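Ubiquitin-conjugating enzyme (Plasmodium falciparum 3D7, PDB 2H2Y) probably acts, through this ubiquitin-conjugating (UBC) domain of a longer protein, as an E2 enzyme that carries and transfers ubiquitin. Local coordinates at residues I38-D43 with V54-L59; Y69-I74 with V86-K91; P93-V98 with I127-S132. One frame throughout, in Å; residues are numbered along the deposited sequence.

Interaction 1 (I38-D43 with V54-L59)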
ATOM      1  N   ILE A  38       7.644  -0.389  -7.839  1.00 29.65           N
ATOM      2  CA  ILE A  38       7.677   0.236  -9.161  1.00 28.58           C
ATOM      3  C   ILE A  38       6.451   1.112  -9.469  1.00 28.04           C
ATOM      4  O   ILE A  38       5.315   0.759  -9.144  1.00 27.03           O
ATOM      5  CB  ILE A  38       7.851  -0.834 -10.261  1.00 29.48           C
ATOM      6  CG1 ILE A  38       8.265  -0.169 -11.573  1.00 32.43           C
ATOM      7  CG2 ILE A  38       6.565  -1.616 -10.446  1.00 28.10           C
ATOM      8  CD1 ILE A  38       9.612   0.525 -11.504  1.00 34.05           C
ATOM      9  N   ASN A  39       6.698   2.273 -10.070  1.00 27.80           N
ATOM     10  CA  ASN A  39       5.646   3.224 -10.442  1.00 30.48           C
ATOM     11  C   ASN A  39       4.634   3.668  -9.383  1.00 29.69           C
ATOM     12  O   ASN A  39       3.504   3.995  -9.718  1.00 31.88           O
ATOM     13  CB  ASN A  39       4.895   2.695 -11.657  1.00 32.86           C
ATOM     14  CG  ASN A  39       5.763   2.666 -12.890  1.00 35.92           C
ATOM     15  OD1 ASN A  39       6.952   2.341 -12.812  1.00 37.47           O
ATOM     16  ND2 ASN A  39       5.183   3.000 -14.039  1.00 39.58           N
ATOM     17  N   CYS A  40       5.033   3.693  -8.115  1.00 27.95           N
ATOM     18  CA  CYS A  40       4.141   4.144  -7.052  1.00 27.21           C
ATOM     19  C   CYS A  40       4.734   5.361  -6.359  1.00 27.49           C
ATOM     20  O   CYS A  40       5.945   5.542  -6.338  1.00 29.16           O
ATOM     21  CB  CYS A  40       3.946   3.059  -5.995  1.00 26.46           C
ATOM     22  SG  CYS A  40       3.312   1.528  -6.612  1.00 28.72           S
ATOM     23  N   THR A  41       3.870   6.196  -5.803  1.00 27.47           N
ATOM     24  CA  THR A  41       4.290   7.368  -5.048  1.00 28.50           C
ATOM     25  C   THR A  41       3.489   7.222  -3.767  1.00 31.69           C
ATOM     26  O   THR A  41       2.739   6.254  -3.621  1.00 33.89           O
ATOM     27  CB  THR A  41       3.915   8.686  -5.752  1.00 26.55           C
ATOM     28  OG1 THR A  41       2.537   8.652  -6.145  1.00 25.33           O
ATOM     29  CG2 THR A  41       4.799   8.902  -6.972  1.00 22.31           C
ATOM     30  N   ILE A  42       3.629   8.150  -2.829  1.00 32.88           N
ATOM     31  CA  ILE A  42       2.871   8.003  -1.597  1.00 34.35           C
ATOM     32  C   ILE A  42       2.533   9.312  -0.906  1.00 36.13           C
ATOM     33  O   ILE A  42       3.067  10.365  -1.234  1.00 36.33           O
ATOM     34  CB  ILE A  42       3.628   7.103  -0.601  1.00 31.73           C
ATOM     35  CG1 ILE A  42       2.695   6.677   0.533  1.00 31.45           C
ATOM     36  CG2 ILE A  42       4.829   7.846  -0.049  1.00 27.66           C
ATOM     37  CD1 ILE A  42       3.297   5.680   1.492  1.00 34.43           C
ATOM     38  N   ASP A  43       1.617   9.234   0.047  1.00 39.37           N
ATOM     39  CA  ASP A  43       1.226  10.395   0.813  1.00 41.88           C
ATOM     40  C   ASP A  43       0.375   9.950   1.975  1.00 42.21           C
ATOM     41  O   ASP A  43      -0.669   9.339   1.777  1.00 42.88           O
ATOM     42  CB  ASP A  43       0.445  11.380  -0.045  1.00 43.87           C
ATOM     43  CG  ASP A  43       0.076  12.626   0.724  1.00 47.72           C
ATOM     44  OD1 ASP A  43       0.913  13.084   1.537  1.00 47.38           O
ATOM     45  OD2 ASP A  43      -1.041  13.147   0.516  1.00 49.10           O
ATOM     46  N   VAL A  54      -1.491   5.257  -1.628  1.00 29.58           N
ATOM     47  CA  VAL A  54      -0.461   5.062  -2.628  1.00 28.98           C
ATOM     48  C   VAL A  54      -1.109   5.268  -3.993  1.00 29.40           C
ATOM     49  O   VAL A  54      -2.277   4.938  -4.184  1.00 29.93           O
ATOM     50  CB  VAL A  54       0.109   3.631  -2.533  1.00 27.84           C
ATOM     51  CG1 VAL A  54       1.175   3.415  -3.592  1.00 26.80           C
ATOM     52  CG2 VAL A  54       0.680   3.398  -1.146  1.00 26.96           C
ATOM     53  N   GLN A  55      -0.376   5.834  -4.937  1.00 28.59           N
ATOM     54  CA  GLN A  55      -0.940   6.020  -6.257  1.00 30.92           C
ATOM     55  C   GLN A  55      -0.024   5.272  -7.195  1.00 31.12           C
ATOM     56  O   GLN A  55       1.173   5.542  -7.237  1.00 28.94           O
ATOM     57  CB  GLN A  55      -1.001   7.498  -6.644  1.00 31.66           C
ATOM     58  CG  GLN A  55      -1.745   7.741  -7.946  1.00 34.10           C
ATOM     59  CD  GLN A  55      -1.734   9.195  -8.393  1.00 35.82           C
ATOM     60  OE1 GLN A  55      -2.256  10.074  -7.710  1.00 36.74           O
ATOM     61  NE2 GLN A  55      -1.137   9.451  -9.552  1.00 37.70           N
ATOM     62  N   TYR A  56      -0.601   4.330  -7.937  1.00 32.64           N
ATOM     63  CA  TYR A  56       0.129   3.487  -8.872  1.00 32.98           C
ATOM     64  C   TYR A  56      -0.196   3.792 -10.330  1.00 34.37           C
ATOM     65  O   TYR A  56      -1.336   3.664 -10.750  1.00 35.95           O
ATOM     66  CB  TYR A  56      -0.193   2.020  -8.581  1.00 33.19           C
ATOM     67  CG  TYR A  56       0.218   1.083  -9.686  1.00 33.45           C
ATOM     68  CD1 TYR A  56       1.544   1.013 -10.100  1.00 32.30           C
ATOM     69  CD2 TYR A  56      -0.721   0.294 -10.343  1.00 32.53           C
ATOM     70  CE1 TYR A  56       1.927   0.187 -11.145  1.00 30.80           C
ATOM     71  CE2 TYR A  56      -0.344  -0.539 -11.393  1.00 32.62           C
ATOM     72  CZ  TYR A  56       0.986  -0.580 -11.788  1.00 31.83           C
ATOM     73  OH  TYR A  56       1.379  -1.365 -12.843  1.00 32.43           O
ATOM     74  N   VAL A  57       0.815   4.179 -11.103  1.00 33.52           N
ATOM     75  CA  VAL A  57       0.640   4.495 -12.516  1.00 32.13           C
ATOM     76  C   VAL A  57       0.973   3.262 -13.346  1.00 32.57           C
ATOM     77  O   VAL A  57       2.140   2.877 -13.453  1.00 32.91           O
ATOM     78  CB  VAL A  57       1.570   5.641 -12.946  1.00 30.84           C
ATOM     79  CG1 VAL A  57       1.424   5.898 -14.424  1.00 28.32           C
ATOM     80  CG2 VAL A  57       1.246   6.897 -12.160  1.00 28.74           C
ATOM     81  N   GLY A  58      -0.055   2.656 -13.935  1.00 31.44           N
ATOM     82  CA  GLY A  58       0.116   1.456 -14.739  1.00 31.58           C
ATOM     83  C   GLY A  58       1.373   1.295 -15.581  1.00 33.60           C
ATOM     84  O   GLY A  58       1.728   2.158 -16.383  1.00 33.15           O
ATOM     85  N   LEU A  59       2.034   0.156 -15.397  1.00 34.31           N
ATOM     86  CA  LEU A  59       3.248  -0.189 -16.126  1.00 34.19           C
ATOM     87  C   LEU A  59       2.940  -0.199 -17.615  1.00 35.09           C
ATOM     88  O   LEU A  59       1.964  -0.800 -18.046  1.00 35.29           O
ATOM     89  CB  LEU A  59       3.746  -1.569 -15.666  1.00 32.31           C
ATOM     90  CG  LEU A  59       5.075  -1.678 -14.887  1.00 32.35           C
ATOM     91  CD1 LEU A  59       5.445  -0.364 -14.221  1.00 30.98           C
ATOM     92  CD2 LEU A  59       4.953  -2.789 -13.854  1.00 28.07           C
TER

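Interaction 2 (Y69-I74 with V86-K91)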
ATOM      1  N   TYR A  69      -4.082   4.750 -10.724  1.00 32.69           N
ATOM      2  CA  TYR A  69      -4.989   4.128  -9.753  1.00 31.78           C
ATOM      3  C   TYR A  69      -4.496   4.430  -8.355  1.00 33.02           C
ATOM      4  O   TYR A  69      -3.300   4.600  -8.146  1.00 35.26           O
ATOM      5  CB  TYR A  69      -5.015   2.611  -9.929  1.00 29.87           C
ATOM      6  CG  TYR A  69      -5.520   2.145 -11.269  1.00 28.60           C
ATOM      7  CD1 TYR A  69      -6.865   2.274 -11.612  1.00 28.58           C
ATOM      8  CD2 TYR A  69      -4.656   1.589 -12.203  1.00 28.08           C
ATOM      9  CE1 TYR A  69      -7.340   1.862 -12.858  1.00 27.56           C
ATOM     10  CE2 TYR A  69      -5.115   1.175 -13.455  1.00 28.89           C
ATOM     11  CZ  TYR A  69      -6.462   1.316 -13.775  1.00 29.27           C
ATOM     12  OH  TYR A  69      -6.926   0.918 -15.011  1.00 29.32           O
ATOM     13  N   LYS A  70      -5.406   4.493  -7.391  1.00 33.46           N
ATOM     14  CA  LYS A  70      -5.008   4.760  -6.013  1.00 32.39           C
ATOM     15  C   LYS A  70      -5.359   3.572  -5.140  1.00 31.71           C
ATOM     16  O   LYS A  70      -6.387   2.931  -5.346  1.00 32.83           O
ATOM     17  CB  LYS A  70      -5.696   6.014  -5.478  1.00 32.57           C
ATOM     18  CG  LYS A  70      -5.233   7.293  -6.146  1.00 37.40           C
ATOM     19  CD  LYS A  70      -5.790   8.515  -5.431  1.00 42.75           C
ATOM     20  CE  LYS A  70      -5.596   9.789  -6.258  1.00 46.29           C
ATOM     21  NZ  LYS A  70      -6.323   9.729  -7.573  1.00 50.26           N
ATOM     22  N   ILE A  71      -4.489   3.279  -4.175  1.00 31.14           N
ATOM     23  CA  ILE A  71      -4.671   2.169  -3.243  1.00 29.87           C
ATOM     24  C   ILE A  71      -4.555   2.704  -1.819  1.00 29.84           C
ATOM     25  O   ILE A  71      -3.488   3.163  -1.419  1.00 32.29           O
ATOM     26  CB  ILE A  71      -3.574   1.102  -3.426  1.00 29.06           C
ATOM     27  CG1 ILE A  71      -3.535   0.622  -4.876  1.00 27.34           C
ATOM     28  CG2 ILE A  71      -3.814  -0.052  -2.468  1.00 27.42           C
ATOM     29  CD1 ILE A  71      -2.496  -0.453  -5.131  1.00 25.70           C
ATOM     30  N   LYS A  72      -5.637   2.658  -1.054  1.00 29.02           N
ATOM     31  CA  LYS A  72      -5.596   3.147   0.320  1.00 28.55           C
ATOM     32  C   LYS A  72      -5.196   2.043   1.287  1.00 28.74           C
ATOM     33  O   LYS A  72      -5.474   0.860   1.060  1.00 28.88           O
ATOM     34  CB  LYS A  72      -6.948   3.728   0.745  1.00 29.61           C
ATOM     35  CG  LYS A  72      -6.995   4.098   2.213  1.00 30.51           C
ATOM     36  CD  LYS A  72      -8.250   4.869   2.584  1.00 33.63           C
ATOM     37  CE  LYS A  72      -8.229   6.277   2.016  1.00 35.19           C
ATOM     38  NZ  LYS A  72      -9.319   7.119   2.594  1.00 37.59           N
ATOM     39  N   ILE A  73      -4.538   2.446   2.369  1.00 29.13           N
ATOM     40  CA  ILE A  73      -4.071   1.523   3.389  1.00 27.85           C
ATOM     41  C   ILE A  73      -4.473   2.039   4.772  1.00 28.73           C
ATOM     42  O   ILE A  73      -4.108   3.153   5.160  1.00 29.79           O
ATOM     43  CB  ILE A  73      -2.535   1.388   3.330  1.00 25.24           C
ATOM     44  CG1 ILE A  73      -2.105   0.973   1.923  1.00 20.67           C
ATOM     45  CG2 ILE A  73      -2.064   0.388   4.366  1.00 23.19           C
ATOM     46  CD1 ILE A  73      -0.619   0.909   1.728  1.00 20.83           C
ATOM     47  N   ILE A  74      -5.235   1.233   5.503  1.00 29.39           N
ATOM     48  CA  ILE A  74      -5.670   1.604   6.840  1.00 30.58           C
ATOM     49  C   ILE A  74      -5.041   0.623   7.812  1.00 32.07           C
ATOM     50  O   ILE A  74      -5.280  -0.583   7.725  1.00 32.04           O
ATOM     51  CB  ILE A  74      -7.198   1.502   7.005  1.00 31.37           C
ATOM     52  CG1 ILE A  74      -7.915   2.454   6.049  1.00 30.36           C
ATOM     53  CG2 ILE A  74      -7.572   1.824   8.438  1.00 30.57           C
ATOM     54  CD1 ILE A  74      -7.690   3.918   6.347  1.00 32.29           C
ATOM     55  N   VAL A  86      -6.307  -2.951   3.133  1.00 30.06           N
ATOM     56  CA  VAL A  86      -5.851  -2.412   1.854  1.00 31.65           C
ATOM     57  C   VAL A  86      -6.864  -2.627   0.734  1.00 33.15           C
ATOM     58  O   VAL A  86      -7.418  -3.719   0.585  1.00 36.07           O
ATOM     59  CB  VAL A  86      -4.491  -3.059   1.442  1.00 29.15           C
ATOM     60  CG1 VAL A  86      -4.050  -2.562   0.079  1.00 30.43           C
ATOM     61  CG2 VAL A  86      -3.430  -2.732   2.481  1.00 30.11           C
ATOM     62  N   TYR A  87      -7.088  -1.585  -0.064  1.00 32.02           N
ATOM     63  CA  TYR A  87      -8.032  -1.653  -1.170  1.00 31.81           C
ATOM     64  C   TYR A  87      -7.891  -0.437  -2.067  1.00 32.03           C
ATOM     65  O   TYR A  87      -7.350   0.579  -1.660  1.00 32.53           O
ATOM     66  CB  TYR A  87      -9.452  -1.715  -0.623  1.00 31.87           C
ATOM     67  CG  TYR A  87      -9.742  -0.631   0.387  1.00 33.60           C
ATOM     68  CD1 TYR A  87     -10.135   0.646  -0.014  1.00 32.40           C
ATOM     69  CD2 TYR A  87      -9.600  -0.876   1.747  1.00 33.00           C
ATOM     70  CE1 TYR A  87     -10.379   1.650   0.920  1.00 32.73           C
ATOM     71  CE2 TYR A  87      -9.841   0.123   2.681  1.00 34.83           C
ATOM     72  CZ  TYR A  87     -10.224   1.377   2.263  1.00 34.21           C
ATOM     73  OH  TYR A  87     -10.420   2.353   3.205  1.00 36.30           O
ATOM     74  N   PHE A  88      -8.396  -0.556  -3.289  1.00 31.75           N
ATOM     75  CA  PHE A  88      -8.346   0.512  -4.274  1.00 30.67           C
ATOM     76  C   PHE A  88      -9.406   1.570  -3.999  1.00 31.61           C
ATOM     77  O   PHE A  88     -10.480   1.271  -3.483  1.00 32.12           O
ATOM     78  CB  PHE A  88      -8.567  -0.061  -5.670  1.00 30.41           C
ATOM     79  CG  PHE A  88      -7.388  -0.814  -6.221  1.00 27.46           C
ATOM     80  CD1 PHE A  88      -6.354  -0.138  -6.851  1.00 25.97           C
ATOM     81  CD2 PHE A  88      -7.342  -2.202  -6.155  1.00 27.03           C
ATOM     82  CE1 PHE A  88      -5.292  -0.835  -7.416  1.00 27.79           C
ATOM     83  CE2 PHE A  88      -6.289  -2.912  -6.715  1.00 27.14           C
ATOM     84  CZ  PHE A  88      -5.261  -2.230  -7.348  1.00 29.33           C
ATOM     85  N   LEU A  89      -9.096   2.809  -4.367  1.00 31.96           N
ATOM     86  CA  LEU A  89     -10.006   3.919  -4.169  1.00 33.22           C
ATOM     87  C   LEU A  89     -10.777   4.249  -5.429  1.00 36.07           C
ATOM     88  O   LEU A  89     -10.549   3.663  -6.488  1.00 35.94           O
ATOM     89  CB  LEU A  89      -9.236   5.160  -3.741  1.00 33.01           C
ATOM     90  CG  LEU A  89      -8.616   5.164  -2.355  1.00 32.70           C
ATOM     91  CD1 LEU A  89      -8.041   6.535  -2.071  1.00 32.82           C
ATOM     92  CD2 LEU A  89      -9.683   4.825  -1.331  1.00 34.15           C
ATOM     93  N   GLN A  90     -11.685   5.210  -5.282  1.00 40.15           N
ATOM     94  CA  GLN A  90     -12.537   5.710  -6.353  1.00 45.09           C
ATOM     95  C   GLN A  90     -11.953   5.514  -7.746  1.00 47.09           C
ATOM     96  O   GLN A  90     -11.000   6.187  -8.133  1.00 46.31           O
ATOM     97  CB  GLN A  90     -12.827   7.197  -6.100  1.00 48.60           C
ATOM     98  CG  GLN A  90     -13.446   7.990  -7.257  1.00 53.80           C
ATOM     99  CD  GLN A  90     -14.843   7.528  -7.643  1.00 57.73           C
ATOM    100  OE1 GLN A  90     -15.639   8.312  -8.172  1.00 59.97           O
ATOM    101  NE2 GLN A  90     -15.144   6.253  -7.397  1.00 57.43           N
ATOM    102  N   LYS A  91     -12.555   4.576  -8.474  1.00 49.66           N
ATOM    103  CA  LYS A  91     -12.200   4.195  -9.845  1.00 51.10           C
ATOM    104  C   LYS A  91     -11.203   3.037  -9.898  1.00 50.07           C
ATOM    105  O   LYS A  91     -10.125   3.152 -10.482  1.00 50.23           O
ATOM    106  CB  LYS A  91     -11.657   5.393 -10.633  1.00 53.81           C
ATOM    107  CG  LYS A  91     -11.654   5.173 -12.142  1.00 56.57           C
ATOM    108  CD  LYS A  91     -13.077   4.966 -12.678  1.00 58.67           C
ATOM    109  CE  LYS A  91     -13.913   6.250 -12.577  1.00 60.46           C
ATOM    110  NZ  LYS A  91     -15.295   6.107 -13.136  1.00 62.20           N
TER

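Interaction 3 (P93-V98 with I127-S132)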
ATOM      1  N   PRO A  93      -9.340  -0.624 -10.759  1.00 49.14           N
ATOM      2  CA  PRO A  93      -8.979  -1.129 -12.080  1.00 49.19           C
ATOM      3  C   PRO A  93      -9.816  -2.384 -12.329  1.00 49.23           C
ATOM      4  O   PRO A  93      -9.967  -3.217 -11.436  1.00 48.40           O
ATOM      5  CB  PRO A  93      -7.495  -1.436 -11.926  1.00 49.14           C
ATOM      6  CG  PRO A  93      -7.421  -1.920 -10.514  1.00 49.66           C
ATOM      7  CD  PRO A  93      -8.280  -0.919  -9.777  1.00 49.27           C
ATOM      8  N   LYS A  94     -10.387  -2.510 -13.521  1.00 50.13           N
ATOM      9  CA  LYS A  94     -11.186  -3.689 -13.819  1.00 51.03           C
ATOM     10  C   LYS A  94     -10.268  -4.886 -13.978  1.00 50.37           C
ATOM     11  O   LYS A  94      -9.626  -5.056 -15.011  1.00 50.00           O
ATOM     12  CB  LYS A  94     -12.025  -3.486 -15.087  1.00 52.93           C
ATOM     13  CG  LYS A  94     -13.413  -2.899 -14.814  1.00 57.05           C
ATOM     14  CD  LYS A  94     -13.574  -1.472 -15.337  1.00 60.04           C
ATOM     15  CE  LYS A  94     -13.613  -1.428 -16.860  1.00 61.18           C
ATOM     16  NZ  LYS A  94     -13.749  -0.035 -17.381  1.00 61.81           N
ATOM     17  N   HIS A  95     -10.207  -5.707 -12.937  1.00 49.96           N
ATOM     18  CA  HIS A  95      -9.366  -6.894 -12.932  1.00 50.70           C
ATOM     19  C   HIS A  95     -10.071  -8.077 -12.276  1.00 53.35           C
ATOM     20  O   HIS A  95     -10.911  -7.910 -11.386  1.00 54.19           O
ATOM     21  CB  HIS A  95      -8.045  -6.599 -12.197  1.00 48.27           C
ATOM     22  CG  HIS A  95      -7.132  -7.782 -12.082  1.00 44.09           C
ATOM     23  ND1 HIS A  95      -7.310  -8.772 -11.140  1.00 43.37           N
ATOM     24  CD2 HIS A  95      -6.058  -8.154 -12.819  1.00 42.71           C
ATOM     25  CE1 HIS A  95      -6.387  -9.704 -11.302  1.00 42.82           C
ATOM     26  NE2 HIS A  95      -5.615  -9.354 -12.315  1.00 43.09           N
ATOM     27  N   THR A  96      -9.715  -9.273 -12.737  1.00 54.21           N
ATOM     28  CA  THR A  96     -10.257 -10.528 -12.234  1.00 55.34           C
ATOM     29  C   THR A  96     -10.495 -10.524 -10.725  1.00 55.33           C
ATOM     30  O   THR A  96     -11.602 -10.796 -10.267  1.00 55.49           O
ATOM     31  CB  THR A  96      -9.295 -11.688 -12.569  1.00 56.47           C
ATOM     32  OG1 THR A  96      -9.108 -11.755 -13.988  1.00 57.43           O
ATOM     33  CG2 THR A  96      -9.838 -13.008 -12.055  1.00 54.61           C
ATOM     34  N   HIS A  97      -9.454 -10.208  -9.959  1.00 55.53           N
ATOM     35  CA  HIS A  97      -9.546 -10.204  -8.501  1.00 54.81           C
ATOM     36  C   HIS A  97      -9.956  -8.891  -7.836  1.00 53.15           C
ATOM     37  O   HIS A  97      -9.954  -8.804  -6.610  1.00 52.26           O
ATOM     38  CB  HIS A  97      -8.217 -10.661  -7.895  1.00 57.29           C
ATOM     39  CG  HIS A  97      -7.826 -12.057  -8.268  1.00 60.23           C
ATOM     40  ND1 HIS A  97      -8.613 -13.150  -7.981  1.00 61.69           N
ATOM     41  CD2 HIS A  97      -6.720 -12.538  -8.882  1.00 61.96           C
ATOM     42  CE1 HIS A  97      -8.008 -14.248  -8.401  1.00 63.33           C
ATOM     43  NE2 HIS A  97      -6.856 -13.904  -8.951  1.00 64.07           N
ATOM     44  N   VAL A  98     -10.291  -7.868  -8.616  1.00 50.68           N
ATOM     45  CA  VAL A  98     -10.706  -6.604  -8.013  1.00 49.15           C
ATOM     46  C   VAL A  98     -12.209  -6.376  -8.199  1.00 49.69           C
ATOM     47  O   VAL A  98     -12.770  -6.666  -9.261  1.00 49.84           O
ATOM     48  CB  VAL A  98      -9.926  -5.408  -8.597  1.00 47.41           C
ATOM     49  CG1 VAL A  98     -10.276  -4.137  -7.830  1.00 45.11           C
ATOM     50  CG2 VAL A  98      -8.435  -5.673  -8.516  1.00 44.77           C
ATOM     51  N   ILE A 127       0.691  -5.059  -7.434  1.00 32.39           N
ATOM     52  CA  ILE A 127       1.127  -4.577  -8.747  1.00 33.53           C
ATOM     53  C   ILE A 127       1.370  -5.712  -9.732  1.00 35.16           C
ATOM     54  O   ILE A 127       1.071  -5.576 -10.917  1.00 35.17           O
ATOM     55  CB  ILE A 127       2.437  -3.767  -8.687  1.00 32.24           C
ATOM     56  CG1 ILE A 127       2.369  -2.678  -7.621  1.00 31.75           C
ATOM     57  CG2 ILE A 127       2.686  -3.132 -10.035  1.00 29.46           C
ATOM     58  CD1 ILE A 127       1.545  -1.500  -8.003  1.00 33.58           C
ATOM     59  N   SER A 128       1.928  -6.824  -9.262  1.00 38.12           N
ATOM     60  CA  SER A 128       2.193  -7.932 -10.171  1.00 40.35           C
ATOM     61  C   SER A 128       0.897  -8.667 -10.471  1.00 41.78           C
ATOM     62  O   SER A 128       0.753  -9.280 -11.529  1.00 43.60           O
ATOM     63  CB  SER A 128       3.240  -8.899  -9.593  1.00 40.39           C
ATOM     64  OG  SER A 128       2.732  -9.646  -8.508  1.00 43.94           O
ATOM     65  N   MET A 129      -0.053  -8.601  -9.546  1.00 41.75           N
ATOM     66  CA  MET A 129      -1.335  -9.253  -9.763  1.00 42.74           C
ATOM     67  C   MET A 129      -2.013  -8.559 -10.937  1.00 46.24           C
ATOM     68  O   MET A 129      -2.645  -9.209 -11.775  1.00 46.93           O
ATOM     69  CB  MET A 129      -2.217  -9.128  -8.532  1.00 41.96           C
ATOM     70  CG  MET A 129      -3.596  -9.695  -8.719  1.00 40.42           C
ATOM     71  SD  MET A 129      -4.656  -9.127  -7.424  1.00 40.90           S
ATOM     72  CE  MET A 129      -5.089  -7.533  -8.064  1.00 42.78           C
ATOM     73  N   LEU A 130      -1.879  -7.233 -10.986  1.00 48.16           N
ATOM     74  CA  LEU A 130      -2.462  -6.449 -12.066  1.00 48.87           C
ATOM     75  C   LEU A 130      -1.797  -6.802 -13.390  1.00 50.41           C
ATOM     76  O   LEU A 130      -2.436  -6.762 -14.435  1.00 52.47           O
ATOM     77  CB  LEU A 130      -2.325  -4.949 -11.787  1.00 47.08           C
ATOM     78  CG  LEU A 130      -3.222  -4.384 -10.676  1.00 45.56           C
ATOM     79  CD1 LEU A 130      -2.956  -2.903 -10.483  1.00 41.54           C
ATOM     80  CD2 LEU A 130      -4.676  -4.616 -11.030  1.00 44.65           C
ATOM     81  N   SER A 131      -0.516  -7.148 -13.354  1.00 51.12           N
ATOM     82  CA  SER A 131       0.175  -7.530 -14.576  1.00 52.78           C
ATOM     83  C   SER A 131      -0.140  -8.998 -14.855  1.00 56.08           C
ATOM     84  O   SER A 131       0.435  -9.898 -14.243  1.00 56.68           O
ATOM     85  CB  SER A 131       1.680  -7.331 -14.421  1.00 51.38           C
ATOM     86  OG  SER A 131       1.970  -5.989 -14.070  1.00 50.29           O
ATOM     87  N   SER A 132      -1.081  -9.228 -15.767  1.00 59.27           N
ATOM     88  CA  SER A 132      -1.504 -10.573 -16.149  1.00 61.47           C
ATOM     89  C   SER A 132      -2.825 -10.515 -16.922  1.00 62.81           C
ATOM     90  O   SER A 132      -3.652  -9.627 -16.694  1.00 62.00           O
ATOM     91  CB  SER A 132      -1.660 -11.453 -14.907  1.00 62.16           C
TER

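Interaction 1 (I38-D43 with V54-L59)
Asn39 and Val57 are joined by two hydrogen bonds at the end of the first beta hairpin, strands 40-44 and 51-57, in the antiparallel sheet of the UBC fold. Val57 N donates to Asn39 O at 3.0 Å, close to straight (N-H...O 167°), and the amide ND2 of Asn39 returns a bond to Val57 O at 3.1 Å, with Val57 O close to the plane of the Asn39 amide. A chi1 of -67° sets Asn39 CG beside the backbone N, with the amide reaching across. Two residues further along, Thr41 N donates to Gln55 O at 3.1 Å, while the return bond from Gln55 N to Thr41 O is weak.

Apolar contacts gather on the face bearing Cys40, Ile42, Val54 and Tyr56. Cys40 CB meets Val54 CG1 at 3.7 Å, and its SG lies 5.1 Å from the centroid of the Tyr56 ring, obliquely, in a sulfur-aromatic contact. Ile127 of helix 119-130 covers Cys40 and Tyr56, whereas Ile42 reaches helix 21-34. Beyond the strands, the CD1 branch of Leu59 rests against the amide of Asn39, and both of its methyls approach Ile38.

The Tyr56 ring is held at its far end as well: Leu59 N donates to Tyr56 OH at 3.0 Å, and Gly58 N sits over the centre of one ring face. The chemistry thus separates an apolar face turned to the helices from a more exposed face with Thr41 and Gln55, while the Asn39 amide extends the hydrogen-bond ladder past the last strand pair.

Interaction 2 (Y69-I74 with V86-K91)
Lys72 N donates to Tyr87 O at 2.8 Å, approaching nearly along the C=O axis although the angle at the hydrogen is bent to 139°. The same oxygen is approached by Ile71 CA in a CA-H...O contact. Tyr87 N answers with a bond to Lys72 O at 3.1 Å, in the carbonyl plane, completing an antiparallel hydrogen-bonded pair. Lys70 O is likewise met twice, by Leu89 N at 2.9 Å, from above the carbonyl plane, and by Phe88 CA. The Leu89 N bond carries the pairing past the end of strand 85-88, which forms a hairpin with strand 68-74 at the edge of the UBC sheet.

On one face, Ile71 and Phe88 lie side by side; Ile71 CG1 meets Phe88 CE1 at 3.4 Å, obliquely to the ring. The CG2 branch of Ile71, anti to the backbone N, turns instead to Val86 CG1 at 3.6 Å. Val86 CG2 reaches Ile73, so each valine methyl serves a different isoleucine. Ile126 of helix 119-130 lies against Val86 and Phe88.

On the other face, Lys72 runs alongside the Tyr87 ring, its CD 3.4 Å from Tyr87 OH, and Leu89 CD2 packs on Lys72 CB at 3.6 Å. At the far end of the pair, Lys91 O sits at the edge of the Tyr69 ring, in its plane, while the hydroxyl of Tyr69 bonds to Glu67. The lysine Lys72 thus contributes its methylene chain to an apolar patch with Tyr87 and Leu89 on the more exposed face, opposite a purely hydrocarbon seam of Ile71, Ile73, Val86 and Phe88 beneath the helix.

Interaction 3 (P93-V98 with I127-S132)
Met129, near the end of helix 119-130, reaches across to the loop holding His95, His97 and Val98. Its CB points toward that loop, and CG, anti to the backbone N (chi1 176°), comes 3.8 Å from His95 CE1 while also lying at the edge of the His97 ring, near its plane. SD then passes His97 CB at 3.9 Å and is oblique to both imidazoles. A bend at the last torsion (chi3 82°) brings the methyl CE over one face of the His95 ring, 4.3 Å from its centroid in a CH-pi contact, and against Val98 CG2 at 3.9 Å.

Leu130 extends the contact: its CD2 meets Pro93 CG at 3.9 Å and also nears His95 CB. On the polar side, His95 NE2 lies 3.0 Å from Met129 O. Within the loop, His97 N donates to His95 ND1 at 2.8 Å, tilted 26° from the ring plane, and a type I turn runs from His95 to Val98. The His97 N to His95 ND1 bond ties the imidazole to its own turn and helps to fix its rotation under the methionine.

His97 also shares backbone bonding with Cys105, a cysteine seen in an interchain disulfide. The His95-Thr96-His97 sequence probably corresponds to the His-Pro-Asn motif of E2 enzymes, with a second histidine at its last position, consistent with assignment to the UBE2W-type members of the UBC fold.

From the N terminus, interaction 1 closes the first hairpin, with ten residues between its segments, and interaction 2 closes the hairpin of strands 68-74 and 85-88 with eleven. Interaction 3 follows, spanning 28 residues from the loop after strand 85-88 to helix 119-130. The three stand in series, with none nested or crossed. Strands 51-57 and 68-74 are neighbours, so backbone bonds such as Tyr56 N to Tyr69 O join interactions 1 and 2 into one four-stranded sheet. Interaction 3 meets both: Ile127 and Leu130 pack on Tyr56, while Phe88 touches Pro93, Val98 and Leu130, linking sheet, loop and helix.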